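Putative acetyltransferase (Nocardia farcinica, PDB 3D9W) probably transfers acetyl groups to arylamines, as an arylamine N-acetyltransferase from an opportunistic pathogen. Local coordinates at residues 124-127 with 132-135; 91-96 with 120-125; 147-152 with 191-196; 19-24 with 86-91. All blocks are in the same frame, centred on the assembly; numbering follows the deposited sequence.

Contact 1 of 4, residues 124-127 with 132-135; sequences VTTA and VWMC
Val-124 and Trp-133 form an antiparallel hydrogen-bonded pair, with their CA atoms 4.7 Å apart. Trp-133 N donates to Val-124 O at 2.6 Å, and the N-H points almost straight at the oxygen (166°). The return bond runs from Val-124 N to Trp-133 O; its modelled length is too short to be reliable.

The side chains of both residues leave the sheet on the same face, and Cys-135 shares it. The CG2 branch of Val-124 turns to the SG of Cys-135, two residues beyond Trp-133. The indole of Trp-133 has its CG anti to the carbonyl carbon (chi1 -58°). This lays the pyrrole side along the neighbouring strand. Val-124 O lies near the ring plane at its edge, 3.8 Å from Trp-133 CD1.

The two strands, 117-125 and 132-135, are the arms of a beta hairpin. Helix 35-48 covers this face, with Leu-38 touching Val-124, Trp-133 and Cys-135.

Beyond the strand end, Thr-126 crosses the indole obliquely. Its methyl CG2 comes within 4.0 Å of Trp-133 CD1. A water bridges the polar ends: it accepts from Trp-133 NE1 at 3.1 Å and donates to Thr-126 OG1 at 2.9 Å. Thr-126 OG1 also has a hydrogen bond to Asp-128 OD2, in the turn of the hairpin.

Contact 2 of 4, residues 91-96 with 120-125; sequences AALERL and ALLRVT
Leu-93 is the one residue of helix 82-95 that reaches Leu-122 and Val-124 in this contact. The backbones stay well apart. The nearest CA atoms, those of Leu-93 and Val-124, are 8.5 Å from each other, so side chains alone fill the space.

The CB of Leu-93 points at the strand but touches nothing on it. CG is anti to the carbonyl carbon (chi1 -69°) and still stops short of the strand. At CG the chain forks. CD1 continues straight on, anti to CA (chi2 179°), and becomes the leading tip. CD2 bends off from that line and does not touch the strand segment.

CD1 therefore makes the whole contact. It lies 3.9 Å from Leu-122 CD1. It is equally far, 3.9 Å, from Val-124 CG2. The two partners are two residues apart on the strand, so they stand on one face of the sheet and receive the methyl between them. Leu-122 is likewise extended to its CD1, and the two leucines meet at a slant. Val-124 is met at about a right angle, at its CG2 branch.

No polar atom takes part, and all three side chains are buried. Leu-38 and Leu-41 of helix 35-48 and Val-100 of strand 99-107 also pack on Leu-93. This is the helix-on-sheet core expected of the cysteine-peptidase-like clan to which the family belongs, in which a central helix lies against an antiparallel sheet.

Contact 3 of 4, residues 147-152 with 191-196; sequences YELRPQ and YTFTTA
Tyr-147 and Tyr-191 approach from opposite directions and meet at their hydroxyls. The two OH atoms are 2.6 Å apart and hydrogen-bonded, and either could be the donor. Each hydroxyl lies at the edge of the other ring, near its plane. The ring planes are tilted about 35° from each other, so the two rings lie roughly in line but are not coplanar. In both tyrosines CG sits between the backbone N and the carbonyl carbon (chi1 57° and 55°), which sends the rings across the interior. Tyr-191 OH has a second, weak hydrogen bond to Asp-136 OD2, and its ring meets that of His-119.

Phe-193 follows on the same side of its strand. Its CE1 is 3.8 Å from Tyr-147 OH, which approaches its ring obliquely. Leu-149 runs past Phe-193 in the opposite sense and sets CD2 at the ring edge, 4.2 Å from CZ of Phe-193. The phenyl ring also stacks on Trp-177. Leu-149 is the centre of an inverse gamma turn.

Strand 147-148 is an outer strand of the sheet, and strand 188-193 lies four places away in the strand order. Side chains can meet across that gap because the sheet curls round. Leu-165 and Leu-179, from two further strands, also pack on Tyr-147. Such a largely aromatic and aliphatic interior, with strands on several sides, is characteristic of the beta-barrel domain of arylamine N-acetyltransferases.

Contact 4 of 4, residues 19-24 with 86-91; sequences DAYLAR and AGLFAA
The rings of Tyr-21 and Phe-89 stand steeply to each other, with planes about 68° apart. They are not stacked. Tyr-21 OH lies at the edge of the phenyl ring, near its plane, 3.3 Å from Phe-89 CD1. The ring of His-45 also meets Phe-89, at about a right angle. The tyrosine ring is approached obliquely by Leu-88, whose CD2 is 3.8 Å from Tyr-21 CE1. Leu-88 and Tyr-21 slide past each other in opposite directions.

Tyr-21 has CG anti to the backbone N (chi1 176°), which carries the ring across to the other helix. The CB of Phe-89 points away from helix 18-25, so it is the tyrosine that reaches over to the phenyl edge. Its buried hydroxyl is satisfied by a hydrogen bond with His-45 ND1, on helix 35-48. Leu-88 is covered further by Leu-66, Gln-70 and Leu-73 of helix 66-73.

Helices 18-25 and 82-95 thus pack through large side chains, with no hydrogen bond between the two segments. This belongs to the N-terminal helical domain of the arylamine N-acetyltransferase fold.

In the fold
Along the chain, contact 4 closes first, then contact 2, then contact 1, whose second strand leads on to contact 3. Contacts 4 and 2 share helix 82-95, and their centres are about 10 Å apart. Contacts 2 and 1 share strand 117-125 and are closer still, with centres about 8 Å apart. Contact 1 passes to contact 3, centres about 12 Å apart, through strand 132-135, which pairs with strand 147-148. Contacts 3 and 4 do not touch; their centres are about 24 Å apart. The series therefore runs from helical packing, through a helix-on-sheet layer, into the curled antiparallel sheet. It joins the helical and barrel parts of the enzyme into one continuous core.

Contact 1 of 4, residues 124-127 with 132-135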
loop_
_atom_site.group_PDB
_atom_site.type_symbol
_atom_site.label_atom_id
_atom_site.label_comp_id
_atom_site.label_asym_id
_atom_site.label_seq_id
_atom_site.Cartn_x
_atom_site.Cartn_y
_atom_site.Cartn_z
ATOM N N VAL A 124 -12.322 0.206 -8.233
ATOM C CA VAL A 124 -13.550 -0.164 -7.529
ATOM C C VAL A 124 -14.837 0.535 -7.984
ATOM O O VAL A 124 -14.830 1.719 -8.334
ATOM C CB VAL A 124 -13.361 0.089 -6.010
ATOM C CG1 VAL A 124 -14.506 -0.503 -5.209
ATOM C CG2 VAL A 124 -12.033 -0.480 -5.568
ATOM N N THR A 125 -15.944 -0.207 -7.948
ATOM C CA THR A 125 -17.259 0.314 -8.336
ATOM C C THR A 125 -18.296 0.090 -7.226
ATOM O O THR A 125 -18.434 -1.020 -6.714
ATOM C CB THR A 125 -17.761 -0.374 -9.604
ATOM O OG1 THR A 125 -17.957 -1.771 -9.343
ATOM C CG2 THR A 125 -16.750 -0.201 -10.725
ATOM N N THR A 126 -19.023 1.144 -6.860
ATOM C CA THR A 126 -20.024 1.025 -5.810
ATOM C C THR A 126 -21.399 0.715 -6.381
ATOM O O THR A 126 -21.565 0.565 -7.593
ATOM C CB THR A 126 -20.122 2.314 -4.947
ATOM O OG1 THR A 126 -20.968 3.284 -5.590
ATOM C CG2 THR A 126 -18.730 2.896 -4.718
ATOM N N ALA A 127 -22.387 0.631 -5.494
ATOM C CA ALA A 127 -23.755 0.312 -5.888
ATOM C C ALA A 127 -24.636 1.553 -6.050
ATOM O O ALA A 127 -25.826 1.445 -6.363
ATOM C CB ALA A 127 -24.369 -0.631 -4.860
ATOM N N VAL A 132 -16.044 5.225 -11.214
ATOM C CA VAL A 132 -14.957 4.291 -10.967
ATOM C C VAL A 132 -14.014 4.846 -9.907
ATOM O O VAL A 132 -13.534 5.974 -10.023
ATOM C CB VAL A 132 -14.165 4.053 -12.254
ATOM C CG1 VAL A 132 -12.981 3.150 -11.986
ATOM C CG2 VAL A 132 -15.082 3.454 -13.304
ATOM N N TRP A 133 -13.746 4.059 -8.872
ATOM C CA TRP A 133 -12.855 4.513 -7.820
ATOM C C TRP A 133 -11.561 3.722 -7.728
ATOM O O TRP A 133 -11.558 2.488 -7.794
ATOM C CB TRP A 133 -13.577 4.497 -6.479
ATOM C CG TRP A 133 -14.784 5.343 -6.517
ATOM C CD1 TRP A 133 -16.049 4.957 -6.858
ATOM C CD2 TRP A 133 -14.838 6.751 -6.296
ATOM N NE1 TRP A 133 -16.890 6.043 -6.865
ATOM C CE2 TRP A 133 -16.173 7.159 -6.522
ATOM C CE3 TRP A 133 -13.887 7.712 -5.933
ATOM C CZ2 TRP A 133 -16.584 8.487 -6.394
ATOM C CZ3 TRP A 133 -14.289 9.030 -5.807
ATOM C CH2 TRP A 133 -15.632 9.407 -6.039
ATOM N N MET A 134 -10.459 4.453 -7.585
ATOM C CA MET A 134 -9.141 3.852 -7.466
ATOM C C MET A 134 -8.790 3.764 -5.998
ATOM O O MET A 134 -8.773 4.774 -5.303
ATOM C CB MET A 134 -8.102 4.706 -8.183
ATOM C CG MET A 134 -8.284 4.751 -9.680
ATOM S SD MET A 134 -8.192 3.099 -10.343
ATOM C CE MET A 134 -6.529 2.646 -9.808
ATOM N N CYS A 135 -8.533 2.553 -5.520
ATOM C CA CYS A 135 -8.160 2.362 -4.122
ATOM C C CYS A 135 -6.698 1.930 -4.025
ATOM O O CYS A 135 -6.330 0.817 -4.401
ATOM C CB CYS A 135 -9.071 1.325 -3.456
ATOM S SG CYS A 135 -10.827 1.806 -3.398
HETATM O O HOH W 1 -20.019 5.818 -6.632
#

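Contact 2 of 4, residues 91-96 with 120-125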
loop_
_atom_site.group_PDB
_atom_site.type_symbol
_atom_site.label_atom_id
_atom_site.label_comp_id
_atom_site.label_asym_id
_atom_site.label_seq_id
_atom_site.Cartn_x
_atom_site.Cartn_y
_atom_site.Cartn_z
ATOM N N ALA A 91 -10.205 -8.729 -0.824
ATOM C CA ALA A 91 -11.065 -9.751 -0.237
ATOM C C ALA A 91 -12.235 -9.103 0.504
ATOM O O ALA A 91 -13.385 -9.487 0.309
ATOM C CB ALA A 91 -10.266 -10.613 0.705
ATOM N N ALA A 92 -11.941 -8.115 1.343
ATOM C CA ALA A 92 -12.977 -7.421 2.092
ATOM C C ALA A 92 -13.957 -6.727 1.155
ATOM O O ALA A 92 -15.171 -6.863 1.296
ATOM C CB ALA A 92 -12.352 -6.409 3.019
ATOM N N LEU A 93 -13.420 -5.979 0.197
ATOM C CA LEU A 93 -14.240 -5.263 -0.775
ATOM C C LEU A 93 -15.232 -6.209 -1.418
ATOM O O LEU A 93 -16.429 -5.946 -1.436
ATOM C CB LEU A 93 -13.363 -4.637 -1.860
ATOM C CG LEU A 93 -12.481 -3.483 -1.414
ATOM C CD1 LEU A 93 -11.661 -2.992 -2.589
ATOM C CD2 LEU A 93 -13.350 -2.373 -0.869
ATOM N N GLU A 94 -14.725 -7.313 -1.948
ATOM C CA GLU A 94 -15.566 -8.307 -2.596
ATOM C C GLU A 94 -16.666 -8.744 -1.630
ATOM O O GLU A 94 -17.862 -8.658 -1.929
ATOM C CB GLU A 94 -14.718 -9.508 -3.000
ATOM C CG GLU A 94 -15.416 -10.467 -3.915
ATOM C CD GLU A 94 -14.476 -11.525 -4.432
ATOM O OE1 GLU A 94 -14.063 -12.393 -3.635
ATOM O OE2 GLU A 94 -14.136 -11.484 -5.636
ATOM N N ARG A 95 -16.242 -9.205 -0.460
ATOM C CA ARG A 95 -17.166 -9.647 0.565
ATOM C C ARG A 95 -18.345 -8.704 0.766
ATOM O O ARG A 95 -19.485 -9.149 0.851
ATOM C CB ARG A 95 -16.418 -9.839 1.882
ATOM C CG ARG A 95 -15.646 -11.133 1.914
ATOM C CD ARG A 95 -16.600 -12.306 1.746
ATOM N NE ARG A 95 -17.501 -12.407 2.892
ATOM C CZ ARG A 95 -17.157 -12.908 4.076
ATOM N NH1 ARG A 95 -15.929 -13.369 4.282
ATOM N NH2 ARG A 95 -18.041 -12.930 5.062
ATOM N N LEU A 96 -18.068 -7.405 0.834
ATOM C CA LEU A 96 -19.113 -6.416 1.045
ATOM C C LEU A 96 -19.964 -6.143 -0.192
ATOM O O LEU A 96 -20.831 -5.271 -0.171
ATOM C CB LEU A 96 -18.494 -5.125 1.559
ATOM C CG LEU A 96 -17.617 -5.350 2.795
ATOM C CD1 LEU A 96 -16.974 -4.046 3.233
ATOM C CD2 LEU A 96 -18.453 -5.926 3.912
ATOM N N ALA A 120 0.438 -2.832 -6.700
ATOM C CA ALA A 120 -0.970 -3.189 -6.683
ATOM C C ALA A 120 -1.928 -2.015 -6.520
ATOM O O ALA A 120 -1.783 -1.189 -5.616
ATOM C CB ALA A 120 -1.214 -4.213 -5.591
ATOM N N LEU A 121 -2.912 -1.949 -7.409
ATOM C CA LEU A 121 -3.921 -0.898 -7.370
ATOM C C LEU A 121 -5.270 -1.554 -7.558
ATOM O O LEU A 121 -5.367 -2.602 -8.190
ATOM C CB LEU A 121 -3.693 0.134 -8.481
ATOM C CG LEU A 121 -2.502 1.094 -8.329
ATOM C CD1 LEU A 121 -2.365 1.956 -9.591
ATOM C CD2 LEU A 121 -2.679 1.975 -7.079
ATOM N N LEU A 122 -6.310 -0.946 -7.002
ATOM C CA LEU A 122 -7.648 -1.495 -7.126
ATOM C C LEU A 122 -8.640 -0.509 -7.753
ATOM O O LEU A 122 -8.792 0.621 -7.285
ATOM C CB LEU A 122 -8.158 -1.944 -5.754
ATOM C CG LEU A 122 -7.344 -3.012 -5.018
ATOM C CD1 LEU A 122 -7.894 -3.239 -3.613
ATOM C CD2 LEU A 122 -7.378 -4.306 -5.816
ATOM N N ARG A 123 -9.288 -0.953 -8.830
ATOM C CA ARG A 123 -10.309 -0.185 -9.554
ATOM C C ARG A 123 -11.618 -0.686 -8.928
ATOM O O ARG A 123 -11.981 -1.862 -9.074
ATOM C CB ARG A 123 -10.247 -0.527 -11.048
ATOM C CG ARG A 123 -11.326 0.089 -11.931
ATOM C CD ARG A 123 -11.400 -0.653 -13.266
ATOM N NE ARG A 123 -12.500 -0.225 -14.121
ATOM C CZ ARG A 123 -12.383 0.686 -15.089
ATOM N NH1 ARG A 123 -11.208 1.266 -15.324
ATOM N NH2 ARG A 123 -13.433 1.015 -15.831
ATOM N N VAL A 124 -12.322 0.206 -8.233
ATOM C CA VAL A 124 -13.550 -0.164 -7.529
ATOM C C VAL A 124 -14.837 0.535 -7.984
ATOM O O VAL A 124 -14.830 1.719 -8.334
ATOM C CB VAL A 124 -13.361 0.089 -6.010
ATOM C CG1 VAL A 124 -14.506 -0.503 -5.209
ATOM C CG2 VAL A 124 -12.033 -0.480 -5.568
ATOM N N THR A 125 -15.944 -0.207 -7.948
ATOM C CA THR A 125 -17.259 0.314 -8.336
ATOM C C THR A 125 -18.296 0.090 -7.226
ATOM O O THR A 125 -18.434 -1.020 -6.714
ATOM C CB THR A 125 -17.761 -0.374 -9.604
ATOM O OG1 THR A 125 -17.957 -1.771 -9.343
ATOM C CG2 THR A 125 -16.750 -0.201 -10.725
#

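Contact 3 of 4, residues 147-152 with 191-196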
loop_
_atom_site.group_PDB
_atom_site.type_symbol
_atom_site.label_atom_id
_atom_site.label_comp_id
_atom_site.label_asym_id
_atom_site.label_seq_id
_atom_site.Cartn_x
_atom_site.Cartn_y
_atom_site.Cartn_z
ATOM N N TYR A 147 -9.664 7.732 -4.905
ATOM C CA TYR A 147 -9.735 8.833 -5.845
ATOM C C TYR A 147 -10.414 8.344 -7.116
ATOM O O TYR A 147 -10.120 7.260 -7.612
ATOM C CB TYR A 147 -8.346 9.402 -6.146
ATOM C CG TYR A 147 -7.322 8.430 -6.676
ATOM C CD1 TYR A 147 -6.532 7.678 -5.812
ATOM C CD2 TYR A 147 -7.086 8.325 -8.046
ATOM C CE1 TYR A 147 -5.524 6.857 -6.298
ATOM C CE2 TYR A 147 -6.086 7.508 -8.543
ATOM C CZ TYR A 147 -5.306 6.778 -7.667
ATOM O OH TYR A 147 -4.301 5.984 -8.169
ATOM N N GLU A 148 -11.347 9.145 -7.615
ATOM C CA GLU A 148 -12.101 8.802 -8.811
ATOM C C GLU A 148 -11.201 8.603 -10.025
ATOM O O GLU A 148 -10.224 9.335 -10.214
ATOM C CB GLU A 148 -13.139 9.891 -9.083
ATOM C CG GLU A 148 -13.870 9.749 -10.403
ATOM C CD GLU A 148 -15.193 10.494 -10.417
ATOM O OE1 GLU A 148 -15.215 11.685 -10.024
ATOM O OE2 GLU A 148 -16.209 9.887 -10.828
ATOM N N LEU A 149 -11.525 7.614 -10.852
ATOM C CA LEU A 149 -10.719 7.337 -12.036
ATOM C C LEU A 149 -11.058 8.258 -13.207
ATOM O O LEU A 149 -11.528 7.784 -14.236
ATOM C CB LEU A 149 -10.898 5.878 -12.484
ATOM C CG LEU A 149 -9.773 5.179 -13.264
ATOM C CD1 LEU A 149 -10.329 4.620 -14.549
ATOM C CD2 LEU A 149 -8.619 6.137 -13.547
ATOM N N ARG A 150 -10.820 9.561 -13.058
ATOM C CA ARG A 150 -11.085 10.519 -14.136
ATOM C C ARG A 150 -10.052 11.650 -14.126
ATOM O O ARG A 150 -9.460 11.948 -13.100
ATOM C CB ARG A 150 -12.481 11.124 -14.000
ATOM C CG ARG A 150 -12.592 12.139 -12.885
ATOM C CD ARG A 150 -13.972 12.753 -12.836
ATOM N NE ARG A 150 -14.136 13.613 -11.668
ATOM C CZ ARG A 150 -13.618 14.831 -11.549
ATOM N NH1 ARG A 150 -12.896 15.350 -12.534
ATOM N NH2 ARG A 150 -13.817 15.527 -10.438
ATOM N N PRO A 151 -9.837 12.301 -15.276
ATOM C CA PRO A 151 -8.872 13.396 -15.384
ATOM C C PRO A 151 -9.084 14.477 -14.329
ATOM O O PRO A 151 -10.175 15.041 -14.219
ATOM C CB PRO A 151 -9.113 13.922 -16.793
ATOM C CG PRO A 151 -9.516 12.706 -17.540
ATOM C CD PRO A 151 -10.470 12.036 -16.582
ATOM N N GLN A 152 -8.036 14.757 -13.556
ATOM C CA GLN A 152 -8.092 15.776 -12.513
ATOM C C GLN A 152 -6.722 16.440 -12.421
ATOM O O GLN A 152 -5.985 16.260 -11.455
ATOM C CB GLN A 152 -8.471 15.148 -11.160
ATOM C CG GLN A 152 -9.872 14.526 -11.127
ATOM C CD GLN A 152 -10.186 13.838 -9.808
ATOM O OE1 GLN A 152 -10.245 14.475 -8.752
ATOM N NE2 GLN A 152 -10.385 12.525 -9.865
ATOM N N TYR A 191 3.382 7.579 -9.198
ATOM C CA TYR A 191 3.488 6.444 -10.094
ATOM C C TYR A 191 2.634 6.595 -11.337
ATOM O O TYR A 191 1.935 7.582 -11.506
ATOM C CB TYR A 191 3.062 5.173 -9.356
ATOM C CG TYR A 191 1.678 5.235 -8.717
ATOM C CD1 TYR A 191 0.534 5.490 -9.479
ATOM C CD2 TYR A 191 1.516 5.033 -7.344
ATOM C CE1 TYR A 191 -0.728 5.546 -8.886
ATOM C CE2 TYR A 191 0.260 5.086 -6.749
ATOM C CZ TYR A 191 -0.853 5.343 -7.521
ATOM O OH TYR A 191 -2.085 5.407 -6.917
ATOM N N THR A 192 2.695 5.601 -12.208
ATOM C CA THR A 192 1.883 5.602 -13.411
ATOM C C THR A 192 1.218 4.229 -13.508
ATOM O O THR A 192 1.741 3.250 -12.984
ATOM C CB THR A 192 2.727 5.802 -14.677
ATOM O OG1 THR A 192 3.545 4.642 -14.897
ATOM C CG2 THR A 192 3.599 7.032 -14.547
ATOM N N PHE A 193 0.063 4.153 -14.161
ATOM C CA PHE A 193 -0.611 2.869 -14.320
ATOM C C PHE A 193 -1.520 2.816 -15.534
ATOM O O PHE A 193 -1.983 3.847 -16.023
ATOM C CB PHE A 193 -1.416 2.506 -13.065
ATOM C CG PHE A 193 -2.611 3.381 -12.820
ATOM C CD1 PHE A 193 -2.479 4.583 -12.143
ATOM C CD2 PHE A 193 -3.875 2.974 -13.217
ATOM C CE1 PHE A 193 -3.592 5.359 -11.856
ATOM C CE2 PHE A 193 -4.991 3.738 -12.938
ATOM C CZ PHE A 193 -4.855 4.933 -12.257
ATOM N N THR A 194 -1.759 1.604 -16.019
ATOM C CA THR A 194 -2.624 1.389 -17.163
ATOM C C THR A 194 -3.918 0.796 -16.645
ATOM O O THR A 194 -4.045 0.526 -15.455
ATOM C CB THR A 194 -1.996 0.412 -18.192
ATOM O OG1 THR A 194 -1.876 -0.899 -17.623
ATOM C CG2 THR A 194 -0.632 0.913 -18.625
ATOM N N THR A 195 -4.884 0.590 -17.528
ATOM C CA THR A 195 -6.145 0.030 -17.091
ATOM C C THR A 195 -6.277 -1.428 -17.461
ATOM O O THR A 195 -7.377 -1.969 -17.544
ATOM C CB THR A 195 -7.316 0.803 -17.675
ATOM O OG1 THR A 195 -7.133 0.931 -19.086
ATOM C CG2 THR A 195 -7.416 2.174 -17.033
ATOM N N ALA A 196 -5.139 -2.067 -17.684
ATOM C CA ALA A 196 -5.119 -3.487 -18.024
ATOM C C ALA A 196 -5.643 -4.296 -16.834
ATOM O O ALA A 196 -5.166 -4.131 -15.707
ATOM C CB ALA A 196 -3.698 -3.916 -18.350
#

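Contact 4 of 4, residues 19-24 with 86-91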
loop_
_atom_site.group_PDB
_atom_site.type_symbol
_atom_site.label_atom_id
_atom_site.label_comp_id
_atom_site.label_asym_id
_atom_site.label_seq_id
_atom_site.Cartn_x
_atom_site.Cartn_y
_atom_site.Cartn_z
ATOM N N ASP A 19 -15.186 -10.055 10.013
ATOM C CA ASP A 19 -15.290 -9.392 11.305
ATOM C C ASP A 19 -13.954 -9.147 11.999
ATOM O O ASP A 19 -13.760 -8.116 12.634
ATOM C CB ASP A 19 -16.261 -10.184 12.169
ATOM C CG ASP A 19 -17.604 -10.374 11.471
ATOM O OD1 ASP A 19 -18.386 -9.393 11.395
ATOM O OD2 ASP A 19 -17.858 -11.499 10.967
ATOM N N ALA A 20 -13.026 -10.079 11.872
ATOM C CA ALA A 20 -11.725 -9.868 12.476
ATOM C C ALA A 20 -11.132 -8.633 11.791
ATOM O O ALA A 20 -10.691 -7.690 12.443
ATOM C CB ALA A 20 -10.835 -11.080 12.242
ATOM N N TYR A 21 -11.148 -8.647 10.462
ATOM C CA TYR A 21 -10.615 -7.555 9.662
ATOM C C TYR A 21 -11.236 -6.191 9.971
ATOM O O TYR A 21 -10.527 -5.248 10.331
ATOM C CB TYR A 21 -10.790 -7.863 8.169
ATOM C CG TYR A 21 -10.340 -6.742 7.273
ATOM C CD1 TYR A 21 -8.980 -6.463 7.090
ATOM C CD2 TYR A 21 -11.273 -5.908 6.660
ATOM C CE1 TYR A 21 -8.564 -5.368 6.314
ATOM C CE2 TYR A 21 -10.867 -4.810 5.887
ATOM C CZ TYR A 21 -9.518 -4.548 5.720
ATOM O OH TYR A 21 -9.149 -3.465 4.966
ATOM N N LEU A 22 -12.550 -6.078 9.812
ATOM C CA LEU A 22 -13.234 -4.810 10.060
ATOM C C LEU A 22 -12.976 -4.290 11.473
ATOM O O LEU A 22 -12.893 -3.073 11.702
ATOM C CB LEU A 22 -14.739 -4.965 9.816
ATOM C CG LEU A 22 -15.089 -5.327 8.373
ATOM C CD1 LEU A 22 -16.597 -5.433 8.225
ATOM C CD2 LEU A 22 -14.527 -4.279 7.428
ATOM N N ALA A 23 -12.834 -5.224 12.410
ATOM C CA ALA A 23 -12.571 -4.881 13.797
ATOM C C ALA A 23 -11.161 -4.337 13.914
ATOM O O ALA A 23 -10.907 -3.369 14.620
ATOM C CB ALA A 23 -12.719 -6.108 14.673
ATOM N N ARG A 24 -10.245 -4.964 13.197
ATOM C CA ARG A 24 -8.854 -4.564 13.236
ATOM C C ARG A 24 -8.579 -3.168 12.677
ATOM O O ARG A 24 -7.707 -2.470 13.186
ATOM C CB ARG A 24 -8.009 -5.607 12.499
ATOM C CG ARG A 24 -6.524 -5.485 12.735
ATOM C CD ARG A 24 -5.882 -4.565 11.727
ATOM N NE ARG A 24 -4.459 -4.393 11.995
ATOM C CZ ARG A 24 -3.960 -3.473 12.810
ATOM N NH1 ARG A 24 -4.766 -2.632 13.445
ATOM N NH2 ARG A 24 -2.651 -3.396 12.983
ATOM N N ALA A 86 -3.086 -4.829 -0.605
ATOM C CA ALA A 86 -4.153 -4.838 -1.596
ATOM C C ALA A 86 -4.904 -6.164 -1.617
ATOM O O ALA A 86 -6.126 -6.191 -1.776
ATOM C CB ALA A 86 -3.583 -4.525 -2.979
ATOM N N GLY A 87 -4.166 -7.257 -1.448
ATOM C CA GLY A 87 -4.771 -8.579 -1.461
ATOM C C GLY A 87 -5.818 -8.767 -0.385
ATOM O O GLY A 87 -6.866 -9.389 -0.598
ATOM N N LEU A 88 -5.529 -8.217 0.785
ATOM C CA LEU A 88 -6.442 -8.315 1.909
ATOM C C LEU A 88 -7.621 -7.380 1.683
ATOM O O LEU A 88 -8.777 -7.761 1.882
ATOM C CB LEU A 88 -5.720 -7.941 3.201
ATOM C CG LEU A 88 -6.478 -8.167 4.501
ATOM C CD1 LEU A 88 -6.809 -9.640 4.631
ATOM C CD2 LEU A 88 -5.634 -7.685 5.677
ATOM N N PHE A 89 -7.320 -6.157 1.255
ATOM C CA PHE A 89 -8.354 -5.158 1.001
ATOM C C PHE A 89 -9.325 -5.623 -0.082
ATOM O O PHE A 89 -10.526 -5.386 0.009
ATOM C CB PHE A 89 -7.720 -3.827 0.591
ATOM C CG PHE A 89 -8.651 -2.658 0.703
ATOM C CD1 PHE A 89 -9.053 -2.190 1.949
ATOM C CD2 PHE A 89 -9.144 -2.036 -0.429
ATOM C CE1 PHE A 89 -9.934 -1.114 2.060
ATOM C CE2 PHE A 89 -10.019 -0.965 -0.321
ATOM C CZ PHE A 89 -10.416 -0.505 0.922
ATOM N N ALA A 90 -8.809 -6.291 -1.104
ATOM C CA ALA A 90 -9.669 -6.776 -2.179
ATOM C C ALA A 90 -10.682 -7.802 -1.651
ATOM O O ALA A 90 -11.868 -7.751 -1.989
ATOM C CB ALA A 90 -8.820 -7.386 -3.290
ATOM N N ALA A 91 -10.205 -8.729 -0.824
ATOM C CA ALA A 91 -11.065 -9.751 -0.237
ATOM C C ALA A 91 -12.235 -9.103 0.504
ATOM O O ALA A 91 -13.385 -9.487 0.309
ATOM C CB ALA A 91 -10.266 -10.613 0.705
#